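Local coordinates for hypothetical conserved protein (Geobacillus kaustophilus, PDB 2R5X), which is of unknown function but belongs to the YugN-like family and folds as an antiparallel beta sheet packed against two helices, at residues Glu11-Glu16 against Ser114-Ile119; Val15-Leu20 against Val40-Lys45; Leu55-Tyr60 against Ile73-Pro78. The protein carries 1 engineered substitution. One frame throughout, in Å; residues are numbered along the deposited sequence. Where two conformers were deposited one is given.

Contact 1. Residues Glu11-Glu16 against Ser114-Ile119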
ATOM      1  N   GLU A  11       4.047  -7.451  -6.447  1.00 27.90           N
ATOM      2  CA  GLU A  11       3.046  -8.014  -7.356  1.00 28.93           C
ATOM      3  C   GLU A  11       3.278  -9.499  -7.660  1.00 32.44           C
ATOM      4  O   GLU A  11       2.485 -10.116  -8.375  1.00 37.94           O
ATOM      5  CB  GLU A  11       3.012  -7.227  -8.679  1.00 26.31           C
ATOM      6  CG  GLU A  11       2.958  -5.699  -8.559  1.00 26.19           C
ATOM      7  CD  GLU A  11       4.328  -5.036  -8.670  1.00 30.82           C
ATOM      8  OE1 GLU A  11       5.305  -5.556  -8.097  1.00 38.42           O
ATOM      9  OE2 GLU A  11       4.428  -3.984  -9.329  1.00 29.79           O
ATOM     10  N   ASN A  12       4.358 -10.064  -7.120  1.00 42.76           N
ATOM     11  CA  ASN A  12       4.811 -11.417  -7.475  1.00 52.33           C
ATOM     12  C   ASN A  12       4.417 -12.518  -6.488  1.00 53.65           C
ATOM     13  O   ASN A  12       4.663 -13.699  -6.749  1.00 66.12           O
ATOM     14  CB  ASN A  12       6.333 -11.442  -7.694  1.00 52.67           C
ATOM     15  CG  ASN A  12       6.787 -10.527  -8.827  1.00 70.50           C
ATOM     16  OD1 ASN A  12       6.095 -10.362  -9.835  1.00 63.39           O
ATOM     17  ND2 ASN A  12       7.968  -9.934  -8.665  1.00 58.00           N
ATOM     18  N   GLN A  13       3.823 -12.137  -5.361  1.00 43.70           N
ATOM     19  CA  GLN A  13       3.361 -13.117  -4.384  1.00 54.38           C
ATOM     20  C   GLN A  13       2.056 -12.702  -3.699  1.00 53.90           C
ATOM     21  O   GLN A  13       1.730 -11.518  -3.603  1.00 59.92           O
ATOM     22  CB  GLN A  13       4.464 -13.459  -3.360  1.00 61.91           C
ATOM     23  CG  GLN A  13       4.500 -12.602  -2.086  1.00 81.02           C
ATOM     24  CD  GLN A  13       4.900 -11.160  -2.342  1.00 85.66           C
ATOM     25  OE1 GLN A  13       6.029 -10.877  -2.739  1.00 89.83           O
ATOM     26  NE2 GLN A  13       3.975 -10.241  -2.101  1.00 66.33           N
ATOM     27  N   THR A  14       1.318 -13.705  -3.237  1.00 60.99           N
ATOM     28  CA  THR A  14       0.017 -13.517  -2.603  1.00 46.18           C
ATOM     29  C   THR A  14       0.140 -13.708  -1.093  1.00 45.51           C
ATOM     30  O   THR A  14       1.097 -14.324  -0.613  1.00 52.44           O
ATOM     31  CB  THR A  14      -1.021 -14.506  -3.179  1.00 53.38           C
ATOM     32  OG1 THR A  14      -0.552 -15.843  -2.988  1.00 54.53           O
ATOM     33  CG2 THR A  14      -1.237 -14.265  -4.684  1.00 32.07           C
ATOM     34  N   VAL A  15      -0.827 -13.181  -0.348  1.00 37.41           N
ATOM     35  CA  VAL A  15      -0.772 -13.187   1.115  1.00 43.41           C
ATOM     36  C   VAL A  15      -2.185 -13.203   1.721  1.00 34.27           C
ATOM     37  O   VAL A  15      -3.117 -12.635   1.150  1.00 41.15           O
ATOM     38  CB  VAL A  15       0.104 -11.988   1.659  1.00 40.98           C
ATOM     39  CG1 VAL A  15      -0.460 -10.627   1.225  1.00 37.58           C
ATOM     40  CG2 VAL A  15       0.295 -12.050   3.177  1.00 43.17           C
ATOM     41  N   GLU A  16      -2.338 -13.880   2.858  1.00 42.00           N
ATOM     42  CA  GLU A  16      -3.587 -13.856   3.616  1.00 45.46           C
ATOM     43  C   GLU A  16      -3.840 -12.458   4.184  1.00 38.55           C
ATOM     44  O   GLU A  16      -2.910 -11.812   4.669  1.00 44.78           O
ATOM     45  CB  GLU A  16      -3.565 -14.900   4.737  1.00 40.62           C
ATOM     46  CG  GLU A  16      -4.932 -15.135   5.387  1.00 62.38           C
ATOM     47  CD  GLU A  16      -4.944 -16.295   6.364  1.00 66.61           C
ATOM     48  OE1 GLU A  16      -4.162 -17.248   6.168  1.00 55.75           O
ATOM     49  OE2 GLU A  16      -5.747 -16.253   7.323  1.00 70.17           O
ATOM     50  N   SER A 114       9.990  -6.987   2.747  1.00 30.69           N
ATOM     51  CA  SER A 114      10.773  -7.752   3.728  0.50 28.09           C
ATOM     52  C   SER A 114       9.885  -8.480   4.731  1.00 30.32           C
ATOM     53  O   SER A 114      10.135  -9.636   5.066  1.00 36.99           O
ATOM     54  CB  SER A 114      11.746  -6.827   4.471  0.50 34.82           C
ATOM     55  OG  SER A 114      12.483  -7.526   5.462  0.50 32.77           O
ATOM     56  N   GLU A 115       8.851  -7.787   5.214  1.00 31.05           N
ATOM     57  CA  GLU A 115       7.886  -8.388   6.143  1.00 28.86           C
ATOM     58  C   GLU A 115       7.064  -9.508   5.501  1.00 35.36           C
ATOM     59  O   GLU A 115       6.739 -10.492   6.166  1.00 32.19           O
ATOM     60  CB  GLU A 115       6.949  -7.338   6.762  1.00 31.66           C
ATOM     61  CG  GLU A 115       7.611  -6.379   7.760  1.00 41.05           C
ATOM     62  CD  GLU A 115       8.461  -7.087   8.809  1.00 46.12           C
ATOM     63  OE1 GLU A 115       7.900  -7.824   9.649  1.00 52.15           O
ATOM     64  OE2 GLU A 115       9.694  -6.895   8.789  1.00 49.73           O
ATOM     65  N   LEU A 116       6.737  -9.364   4.216  1.00 29.40           N
ATOM     66  CA  LEU A 116       5.981 -10.396   3.506  1.00 37.69           C
ATOM     67  C   LEU A 116       6.842 -11.627   3.214  1.00 34.80           C
ATOM     68  O   LEU A 116       6.346 -12.752   3.244  1.00 39.12           O
ATOM     69  CB  LEU A 116       5.355  -9.847   2.215  1.00 33.13           C
ATOM     70  CG  LEU A 116       4.228  -8.802   2.327  1.00 32.37           C
ATOM     71  CD1 LEU A 116       3.954  -8.212   0.966  1.00 35.49           C
ATOM     72  CD2 LEU A 116       2.943  -9.372   2.910  1.00 29.80           C
ATOM     73  N   GLU A 117       8.130 -11.400   2.954  1.00 37.02           N
ATOM     74  CA  GLU A 117       9.103 -12.476   2.728  1.00 40.91           C
ATOM     75  C   GLU A 117       9.345 -13.345   3.965  1.00 43.94           C
ATOM     76  O   GLU A 117       9.675 -14.528   3.843  1.00 42.69           O
ATOM     77  CB  GLU A 117      10.436 -11.908   2.221  1.00 38.95           C
ATOM     78  CG  GLU A 117      10.463 -11.555   0.730  1.00 59.97           C
ATOM     79  CD  GLU A 117      10.335 -12.772  -0.184  1.00 98.93           C
ATOM     80  OE1 GLU A 117      10.930 -13.828   0.123  1.00111.70           O
ATOM     81  OE2 GLU A 117       9.643 -12.668  -1.219  1.00102.14           O
ATOM     82  N   LYS A 118       9.161 -12.756   5.147  1.00 42.45           N
ATOM     83  CA  LYS A 118       9.386 -13.441   6.422  1.00 45.35           C
ATOM     84  C   LYS A 118       8.312 -14.466   6.768  1.00 50.77           C
ATOM     85  O   LYS A 118       8.528 -15.334   7.613  1.00 46.74           O
ATOM     86  CB  LYS A 118       9.493 -12.428   7.558  1.00 41.68           C
ATOM     87  CG  LYS A 118      10.814 -11.698   7.615  1.00 36.42           C
ATOM     88  CD  LYS A 118      10.749 -10.565   8.615  1.00 43.19           C
ATOM     89  CE  LYS A 118      12.089  -9.885   8.724  1.00 41.38           C
ATOM     90  NZ  LYS A 118      12.010  -8.691   9.584  1.00 28.25           N
ATOM     91  N   ILE A 119       7.153 -14.353   6.130  1.00 53.12           N
ATOM     92  CA  ILE A 119       6.025 -15.242   6.416  1.00 63.86           C
ATOM     93  C   ILE A 119       5.588 -16.033   5.183  1.00 68.32           C
ATOM     94  O   ILE A 119       4.567 -16.720   5.215  1.00 69.04           O
ATOM     95  CB  ILE A 119       4.810 -14.462   6.985  1.00 62.37           C
ATOM     96  CG1 ILE A 119       4.356 -13.372   6.004  1.00 60.98           C
ATOM     97  CG2 ILE A 119       5.136 -13.875   8.363  1.00 63.57           C
ATOM     98  CD1 ILE A 119       2.909 -12.974   6.157  1.00 40.70           C
TER
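The two ends of the Q13 amide have different company on helix 99-117. OE1 is hydrogen-bonded to K113 NZ, just before S114-I119, while NE2 lies 3.7 Å from L116 CD1. E117 leans in from the same turn: its chain heads away at CB but bends back, and OE2 makes a long, weak ion pair with K113 NZ, so that ammonium has both Q13 OE1 and, weakly, E117 OE2 as partners. The contact is helix-on-sheet packing, in which the last turns of helix 99-117 meet Q13 and the short strand 14-16 that borders strand 71-84. L116 is the central side chain. Its two methyls part company, CD1 going to Q13 and CD2 to V15, and its chain crosses both side chains at roughly a right angle. In V15, CG2 lies opposite the backbone N across the CA-CB bond and CG1 fits between N and the carbonyl carbon (chi1 60°), which presents both methyls to L116: CG2 is 3.8 Å from CD2 and CG1 4.0 Å from it. I23 of helix 17-26 and L75 of strand 71-84 also touch L116 and help bury it. Apart from this interface, K118 NZ forms a salt bridge to E115 OE2, and E115 OE1 pairs with R26. Further along the chain, I119 swings its tip back so that CD1 comes within 4.1 Å of V15 CG2.

Contact 2. Residues Val15-Leu20 against Val40-Lys45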
ATOM      1  N   VAL A  15      -0.827 -13.181  -0.348  1.00 37.41           N
ATOM      2  CA  VAL A  15      -0.772 -13.187   1.115  1.00 43.41           C
ATOM      3  C   VAL A  15      -2.185 -13.203   1.721  1.00 34.27           C
ATOM      4  O   VAL A  15      -3.117 -12.635   1.150  1.00 41.15           O
ATOM      5  CB  VAL A  15       0.104 -11.988   1.659  1.00 40.98           C
ATOM      6  CG1 VAL A  15      -0.460 -10.627   1.225  1.00 37.58           C
ATOM      7  CG2 VAL A  15       0.295 -12.050   3.177  1.00 43.17           C
ATOM      8  N   GLU A  16      -2.338 -13.880   2.858  1.00 42.00           N
ATOM      9  CA  GLU A  16      -3.587 -13.856   3.616  1.00 45.46           C
ATOM     10  C   GLU A  16      -3.840 -12.458   4.184  1.00 38.55           C
ATOM     11  O   GLU A  16      -2.910 -11.812   4.669  1.00 44.78           O
ATOM     12  CB  GLU A  16      -3.565 -14.900   4.737  1.00 40.62           C
ATOM     13  CG  GLU A  16      -4.932 -15.135   5.387  1.00 62.38           C
ATOM     14  CD  GLU A  16      -4.944 -16.295   6.364  1.00 66.61           C
ATOM     15  OE1 GLU A  16      -4.162 -17.248   6.168  1.00 55.75           O
ATOM     16  OE2 GLU A  16      -5.747 -16.253   7.323  1.00 70.17           O
ATOM     17  N   LEU A  17      -5.097 -12.013   4.111  1.00 36.78           N
ATOM     18  CA  LEU A  17      -5.500 -10.649   4.476  1.00 34.18           C
ATOM     19  C   LEU A  17      -5.178 -10.256   5.925  1.00 40.80           C
ATOM     20  O   LEU A  17      -4.684  -9.151   6.169  1.00 35.46           O
ATOM     21  CB  LEU A  17      -6.990 -10.421   4.170  1.00 31.44           C
ATOM     22  CG  LEU A  17      -7.651  -9.075   4.516  1.00 33.76           C
ATOM     23  CD1 LEU A  17      -6.940  -7.904   3.858  1.00 32.42           C
ATOM     24  CD2 LEU A  17      -9.110  -9.078   4.120  1.00 37.54           C
ATOM     25  N   SER A  18      -5.450 -11.156   6.869  1.00 43.11           N
ATOM     26  CA  SER A  18      -5.163 -10.912   8.287  1.00 36.23           C
ATOM     27  C   SER A  18      -3.675 -10.640   8.520  1.00 31.87           C
ATOM     28  O   SER A  18      -3.307  -9.775   9.320  1.00 45.64           O
ATOM     29  CB  SER A  18      -5.618 -12.098   9.135  1.00 38.37           C
ATOM     30  OG  SER A  18      -4.979 -13.288   8.711  1.00 43.86           O
ATOM     31  N   ARG A  19      -2.834 -11.372   7.798  1.00 28.61           N
ATOM     32  CA  ARG A  19      -1.390 -11.203   7.870  1.00 37.61           C
ATOM     33  C   ARG A  19      -0.948  -9.905   7.193  1.00 43.81           C
ATOM     34  O   ARG A  19      -0.025  -9.240   7.668  1.00 43.42           O
ATOM     35  CB  ARG A  19      -0.684 -12.412   7.256  1.00 37.48           C
ATOM     36  CG  ARG A  19      -1.115 -13.741   7.871  1.00 48.66           C
ATOM     37  CD  ARG A  19      -0.160 -14.866   7.524  1.00 84.59           C
ATOM     38  NE  ARG A  19      -0.617 -16.140   8.076  1.00102.46           N
ATOM     39  CZ  ARG A  19       0.111 -17.252   8.123  1.00103.98           C
ATOM     40  NH1 ARG A  19       1.353 -17.269   7.655  1.00111.89           N
ATOM     41  NH2 ARG A  19      -0.406 -18.354   8.646  1.00105.25           N
ATOM     42  N   LEU A  20      -1.626  -9.543   6.103  1.00 42.97           N
ATOM     43  CA  LEU A  20      -1.374  -8.275   5.414  1.00 36.54           C
ATOM     44  C   LEU A  20      -1.743  -7.083   6.299  1.00 29.93           C
ATOM     45  O   LEU A  20      -0.938  -6.154   6.456  1.00 34.94           O
ATOM     46  CB  LEU A  20      -2.118  -8.212   4.069  1.00 33.79           C
ATOM     47  CG  LEU A  20      -1.903  -6.939   3.229  1.00 24.04           C
ATOM     48  CD1 LEU A  20      -0.428  -6.743   2.879  1.00 25.63           C
ATOM     49  CD2 LEU A  20      -2.756  -6.974   1.972  1.00 22.94           C
ATOM     50  N   VAL A  40      -8.661  -4.358  -1.398  1.00 24.84           N
ATOM     51  CA  VAL A  40      -8.247  -3.766  -0.122  1.00 25.62           C
ATOM     52  C   VAL A  40      -7.180  -2.714  -0.400  1.00 21.79           C
ATOM     53  O   VAL A  40      -6.299  -2.923  -1.229  1.00 20.89           O
ATOM     54  CB  VAL A  40      -7.750  -4.810   0.931  1.00 31.99           C
ATOM     55  CG1 VAL A  40      -8.892  -5.718   1.366  1.00 31.30           C
ATOM     56  CG2 VAL A  40      -6.555  -5.631   0.419  1.00 27.54           C
ATOM     57  N   THR A  41      -7.271  -1.590   0.305  1.00 24.68           N
ATOM     58  CA  THR A  41      -6.426  -0.434   0.059  1.00 22.75           C
ATOM     59  C   THR A  41      -5.868   0.092   1.377  1.00 27.45           C
ATOM     60  O   THR A  41      -6.593   0.189   2.371  1.00 26.18           O
ATOM     61  CB  THR A  41      -7.236   0.684  -0.629  1.00 24.04           C
ATOM     62  OG1 THR A  41      -7.879   0.156  -1.797  1.00 24.86           O
ATOM     63  CG2 THR A  41      -6.344   1.825  -1.041  1.00 15.53           C
ATOM     64  N   TYR A  42      -4.579   0.431   1.377  1.00 24.11           N
ATOM     65  CA  TYR A  42      -3.918   0.972   2.560  1.00 25.67           C
ATOM     66  C   TYR A  42      -3.163   2.231   2.193  1.00 24.60           C
ATOM     67  O   TYR A  42      -2.412   2.240   1.222  1.00 26.24           O
ATOM     68  CB  TYR A  42      -2.924  -0.031   3.133  1.00 19.61           C
ATOM     69  CG  TYR A  42      -3.486  -1.396   3.397  1.00 27.52           C
ATOM     70  CD1 TYR A  42      -4.002  -1.727   4.648  1.00 39.56           C
ATOM     71  CD2 TYR A  42      -3.493  -2.369   2.397  1.00 45.96           C
ATOM     72  CE1 TYR A  42      -4.495  -3.002   4.896  1.00 39.56           C
ATOM     73  CE2 TYR A  42      -4.008  -3.629   2.625  1.00 31.35           C
ATOM     74  CZ  TYR A  42      -4.501  -3.942   3.876  1.00 42.04           C
ATOM     75  OH  TYR A  42      -4.997  -5.200   4.095  1.00 42.28           O
ATOM     76  N   ASP A  43      -3.355   3.289   2.974  1.00 21.74           N
ATOM     77  CA  ASP A  43      -2.688   4.563   2.710  1.00 20.62           C
ATOM     78  C   ASP A  43      -1.770   4.930   3.858  1.00 24.53           C
ATOM     79  O   ASP A  43      -2.141   4.781   5.019  1.00 24.73           O
ATOM     80  CB  ASP A  43      -3.705   5.694   2.545  1.00 27.69           C
ATOM     81  CG  ASP A  43      -4.362   5.709   1.186  1.00 25.77           C
ATOM     82  OD1 ASP A  43      -3.986   4.900   0.314  1.00 26.62           O
ATOM     83  OD2 ASP A  43      -5.269   6.549   0.994  1.00 23.68           O
ATOM     84  N   ARG A  44      -0.575   5.410   3.530  1.00 26.79           N
ATOM     85  CA  ARG A  44       0.268   6.073   4.519  1.00 26.30           C
ATOM     86  C   ARG A  44       0.440   7.515   4.091  1.00 25.50           C
ATOM     87  O   ARG A  44       0.942   7.796   2.999  1.00 26.26           O
ATOM     88  CB  ARG A  44       1.623   5.392   4.675  1.00 24.59           C
ATOM     89  CG  ARG A  44       2.441   6.002   5.798  1.00 35.78           C
ATOM     90  CD  ARG A  44       3.775   5.334   5.950  1.00 29.29           C
ATOM     91  NE  ARG A  44       4.662   6.151   6.771  1.00 38.78           N
ATOM     92  CZ  ARG A  44       5.669   5.677   7.494  1.00 36.18           C
ATOM     93  NH1 ARG A  44       5.924   4.378   7.516  1.00 28.14           N
ATOM     94  NH2 ARG A  44       6.421   6.506   8.203  1.00 47.80           N
ATOM     95  N   LYS A  45       0.005   8.419   4.958  1.00 23.95           N
ATOM     96  CA  LYS A  45      -0.064   9.837   4.633  1.00 30.75           C
ATOM     97  C   LYS A  45       1.191  10.579   5.049  1.00 33.19           C
ATOM     98  O   LYS A  45       1.733  10.363   6.137  1.00 28.61           O
ATOM     99  CB  LYS A  45      -1.285  10.479   5.297  1.00 28.39           C
ATOM    100  CG  LYS A  45      -2.619   9.989   4.763  1.00 36.01           C
ATOM    101  CD  LYS A  45      -3.744  10.310   5.743  1.00 38.30           C
ATOM    102  CE  LYS A  45      -5.121  10.022   5.150  1.00 68.63           C
ATOM    103  NZ  LYS A  45      -5.348   8.584   4.798  1.00 65.22           N
TER
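The Y42 ring points its phenol end at the first turn of helix 17-26, where two leucines receive it. L20 packs along the CE2 and CZ corner, with CD2 3.6 Å from CE2 and CG 4.0 Å from the same atom. L17 comes in at the hydroxyl, its CD1 lying 3.3 Å from Y42 OH. That oxygen is buried among methyl groups, yet it has a polar mate: a hydrogen bond with OD1 of D21, the residue after L20 in the same helix, which satisfies the buried hydroxyl and holds the phenol end against the helix. L17 extends its CG away from its own backbone N (chi1 178°), and this carries CD1 off the helix and over to the strand, where it also meets V40 CG1 at 3.8 Å. V40 CG2 approaches L20 CD2 more loosely, at 4.3 Å. V40 and Y42, two apart on strand 39-48, thus offer the same face of the sheet to the helix, and the join is made by side chains alone. R31 of strand 30-32 touches L17, V40 and Y42, and F29 touches Y42 as well. I73 of strand 71-84 meets L17, L20 and V40, so helix 17-26 rests on side chains from several strands of one sheet.

Contact 3. Residues Leu55-Tyr60 against Ile73-Pro78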
ATOM      1  N   LEU A  55       1.036   7.275   0.232  1.00 26.17           N
ATOM      2  CA  LEU A  55       1.577   6.056  -0.346  1.00 25.77           C
ATOM      3  C   LEU A  55       0.482   5.001  -0.297  1.00 26.05           C
ATOM      4  O   LEU A  55       0.055   4.600   0.778  1.00 20.59           O
ATOM      5  CB  LEU A  55       2.817   5.598   0.436  1.00 23.02           C
ATOM      6  CG  LEU A  55       3.518   4.290   0.051  1.00 28.32           C
ATOM      7  CD1 LEU A  55       3.912   4.265  -1.429  1.00 26.58           C
ATOM      8  CD2 LEU A  55       4.730   4.067   0.941  1.00 22.34           C
ATOM      9  N   ARG A  56       0.038   4.550  -1.466  1.00 24.58           N
ATOM     10  CA  ARG A  56      -1.104   3.647  -1.544  1.00 26.23           C
ATOM     11  C   ARG A  56      -0.699   2.245  -1.968  1.00 25.60           C
ATOM     12  O   ARG A  56      -0.124   2.057  -3.040  1.00 27.79           O
ATOM     13  CB  ARG A  56      -2.159   4.212  -2.505  1.00 26.72           C
ATOM     14  CG  ARG A  56      -3.351   3.292  -2.754  1.00 29.22           C
ATOM     15  CD  ARG A  56      -4.573   4.068  -3.255  1.00 21.95           C
ATOM     16  NE  ARG A  56      -5.154   4.920  -2.214  1.00 31.62           N
ATOM     17  CZ  ARG A  56      -6.361   5.479  -2.273  1.00 38.61           C
ATOM     18  NH1 ARG A  56      -7.148   5.279  -3.322  1.00 37.21           N
ATOM     19  NH2 ARG A  56      -6.790   6.233  -1.274  1.00 31.08           N
ATOM     20  N   VAL A  57      -1.008   1.270  -1.114  1.00 25.69           N
ATOM     21  CA  VAL A  57      -0.810  -0.151  -1.422  1.00 19.67           C
ATOM     22  C   VAL A  57      -2.189  -0.801  -1.540  1.00 24.63           C
ATOM     23  O   VAL A  57      -3.047  -0.622  -0.682  1.00 23.99           O
ATOM     24  CB  VAL A  57       0.061  -0.860  -0.358  1.00 26.11           C
ATOM     25  CG1 VAL A  57       0.188  -2.361  -0.635  1.00 24.86           C
ATOM     26  CG2 VAL A  57       1.448  -0.218  -0.307  1.00 22.61           C
ATOM     27  N   GLN A  58      -2.388  -1.543  -2.622  1.00 25.12           N
ATOM     28  CA  GLN A  58      -3.690  -2.080  -2.948  1.00 22.95           C
ATOM     29  C   GLN A  58      -3.542  -3.520  -3.402  1.00 26.01           C
ATOM     30  O   GLN A  58      -2.532  -3.895  -4.005  1.00 23.15           O
ATOM     31  CB  GLN A  58      -4.314  -1.242  -4.059  1.00 22.38           C
ATOM     32  CG  GLN A  58      -5.819  -1.257  -4.088  1.00 40.55           C
ATOM     33  CD  GLN A  58      -6.381  -0.237  -5.049  1.00 40.74           C
ATOM     34  OE1 GLN A  58      -5.926  -0.127  -6.185  1.00 31.78           O
ATOM     35  NE2 GLN A  58      -7.387   0.511  -4.603  1.00 22.29           N
ATOM     36  N   GLY A  59      -4.558  -4.319  -3.104  1.00 25.80           N
ATOM     37  CA  GLY A  59      -4.617  -5.699  -3.548  1.00 23.87           C
ATOM     38  C   GLY A  59      -6.053  -6.135  -3.773  1.00 30.89           C
ATOM     39  O   GLY A  59      -6.972  -5.568  -3.188  1.00 27.37           O
ATOM     40  N   TYR A  60      -6.254  -7.130  -4.630  1.00 29.68           N
ATOM     41  CA  TYR A  60      -7.584  -7.713  -4.796  1.00 28.30           C
ATOM     42  C   TYR A  60      -7.694  -9.065  -4.097  1.00 40.06           C
ATOM     43  O   TYR A  60      -6.682  -9.755  -3.888  1.00 31.14           O
ATOM     44  CB  TYR A  60      -7.963  -7.826  -6.275  1.00 22.67           C
ATOM     45  CG  TYR A  60      -7.016  -8.643  -7.141  1.00 40.65           C
ATOM     46  CD1 TYR A  60      -6.062  -8.018  -7.940  1.00 56.49           C
ATOM     47  CD2 TYR A  60      -7.095 -10.038  -7.184  1.00 47.07           C
ATOM     48  CE1 TYR A  60      -5.196  -8.762  -8.746  1.00 59.89           C
ATOM     49  CE2 TYR A  60      -6.237 -10.790  -7.980  1.00 34.87           C
ATOM     50  CZ  TYR A  60      -5.294 -10.144  -8.765  1.00 49.34           C
ATOM     51  OH  TYR A  60      -4.445 -10.883  -9.558  1.00 60.63           O
ATOM     52  N   ILE A  73      -4.924 -12.277  -0.846  1.00 42.16           N
ATOM     53  CA  ILE A  73      -4.746 -10.978  -1.492  1.00 38.45           C
ATOM     54  C   ILE A  73      -3.572 -10.997  -2.475  1.00 30.27           C
ATOM     55  O   ILE A  73      -2.454 -11.377  -2.125  1.00 41.08           O
ATOM     56  CB  ILE A  73      -4.589  -9.829  -0.432  1.00 36.79           C
ATOM     57  CG1 ILE A  73      -5.758  -9.822   0.571  1.00 29.88           C
ATOM     58  CG2 ILE A  73      -4.425  -8.448  -1.092  1.00 26.85           C
ATOM     59  CD1 ILE A  73      -7.173  -9.687  -0.043  1.00 25.49           C
ATOM     60  N   LYS A  74      -3.841 -10.612  -3.717  1.00 35.09           N
ATOM     61  CA  LYS A  74      -2.776 -10.388  -4.691  1.00 33.76           C
ATOM     62  C   LYS A  74      -2.544  -8.872  -4.820  1.00 34.06           C
ATOM     63  O   LYS A  74      -3.433  -8.135  -5.249  1.00 29.92           O
ATOM     64  CB  LYS A  74      -3.125 -11.047  -6.036  1.00 36.53           C
ATOM     65  CG  LYS A  74      -1.989 -11.112  -7.067  1.00 44.76           C
ATOM     66  CD  LYS A  74      -1.834  -9.803  -7.844  1.00 60.27           C
ATOM     67  CE  LYS A  74      -0.753  -9.857  -8.893  1.00 62.34           C
ATOM     68  NZ  LYS A  74      -0.404  -8.482  -9.343  1.00 54.26           N
ATOM     69  N   LEU A  75      -1.344  -8.422  -4.456  1.00 27.44           N
ATOM     70  CA  LEU A  75      -1.011  -6.996  -4.441  1.00 26.32           C
ATOM     71  C   LEU A  75      -0.731  -6.432  -5.829  1.00 28.26           C
ATOM     72  O   LEU A  75      -0.143  -7.095  -6.685  1.00 27.70           O
ATOM     73  CB  LEU A  75       0.186  -6.724  -3.529  1.00 27.61           C
ATOM     74  CG  LEU A  75       0.113  -7.045  -2.030  1.00 30.87           C
ATOM     75  CD1 LEU A  75       1.475  -6.843  -1.419  1.00 30.93           C
ATOM     76  CD2 LEU A  75      -0.900  -6.181  -1.303  1.00 24.80           C
ATOM     77  N   LEU A  76      -1.161  -5.191  -6.027  1.00 27.97           N
ATOM     78  CA  LEU A  76      -0.965  -4.466  -7.274  1.00 26.75           C
ATOM     79  C   LEU A  76       0.221  -3.512  -7.130  1.00 28.51           C
ATOM     80  O   LEU A  76       0.824  -3.431  -6.067  1.00 22.84           O
ATOM     81  CB  LEU A  76      -2.243  -3.702  -7.628  1.00 25.85           C
ATOM     82  CG  LEU A  76      -3.519  -4.550  -7.768  1.00 26.89           C
ATOM     83  CD1 LEU A  76      -4.755  -3.671  -7.675  1.00 29.29           C
ATOM     84  CD2 LEU A  76      -3.533  -5.352  -9.074  1.00 24.55           C
ATOM     85  N   THR A  77       0.562  -2.806  -8.199  1.00 21.30           N
ATOM     86  CA  THR A  77       1.681  -1.871  -8.175  1.00 27.00           C
ATOM     87  C   THR A  77       1.355  -0.687  -7.268  1.00 22.86           C
ATOM     88  O   THR A  77       0.321  -0.028  -7.457  1.00 23.14           O
ATOM     89  CB  THR A  77       2.031  -1.410  -9.603  1.00 27.20           C
ATOM     90  OG1 THR A  77       2.314  -2.568 -10.401  1.00 20.86           O
ATOM     91  CG2 THR A  77       3.249  -0.478  -9.618  1.00 18.84           C
ATOM     92  N   PRO A  78       2.210  -0.439  -6.253  1.00 23.77           N
ATOM     93  CA  PRO A  78       1.991   0.685  -5.334  1.00 24.58           C
ATOM     94  C   PRO A  78       2.107   2.025  -6.024  1.00 24.01           C
ATOM     95  O   PRO A  78       2.882   2.165  -6.981  1.00 27.50           O
ATOM     96  CB  PRO A  78       3.114   0.523  -4.305  1.00 23.20           C
ATOM     97  CG  PRO A  78       3.528  -0.907  -4.415  1.00 22.44           C
ATOM     98  CD  PRO A  78       3.416  -1.199  -5.877  1.00 22.66           C
TER
HETATM   99  O   HOH W   1      -1.459   0.675  -5.251  1.00 28.05           O
HETATM  100  O   HOH W   2      -0.247  -1.626  -4.442  1.00 30.39           O
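K74 lies over one face of the Y60 ring in a CH-pi contact, its CB 3.9 Å from the centroid and offset toward the rim. L76 CD2 sits at the ring's edge, in its plane, 3.8 Å from Y60 CE1. The ring reaches both because its CG fits between the backbone N and the carbonyl carbon (chi1 58°), folding it back across the neighbouring strand. With an alanine here, the K74 methylenes and L76 CD2 would probably lose their aromatic partner, and the lysine chain would be freer to turn. K74 bends at chi2, and its NZ donates to L75 O at 3.0 Å.

Beneath these side chains, Y60 and K74 form an antiparallel hydrogen-bonded pair, with K74 N to Y60 O at 3.0 Å and Y60 N to K74 O at 3.1 Å. G59 and L75 follow as a non-hydrogen-bonded pair, their CA atoms only 3.9 Å apart. L76 N then donates to Q58 O at 2.8 Å, almost straight (178°). Further on, one water accepts from Q58 N and lies within bonding distance of L76 O, before direct pairing returns between R56 and I79. This is an antiparallel beta hairpin whose second strand, 71-84, is interrupted partway along.

How the contacts relate
From the N terminus, residues 11-16 open contact 1, whose loop closes only at 114-119, near the end of the chain. Contact 2 starts from the same stretch, sharing V15 and E16, and closes early at 40-45. Contact 3 follows in series, and both later closures, at 40-45 and 73-78, fall inside the span of contact 1. Backbone pairing links them: V15 O probably bonds to I73 N, and V40 N to G59 O, so strands 14-16, 71-84, 51-61 and 39-48 adjoin in turn within one sheet. Contact 3 joins the central pair, while contacts 1 and 2 attach helices 99-117 and 17-26. The helices meet where L116 CD2 approaches L20 CD1, and nearby I119 packs its CD1 on R19 CB.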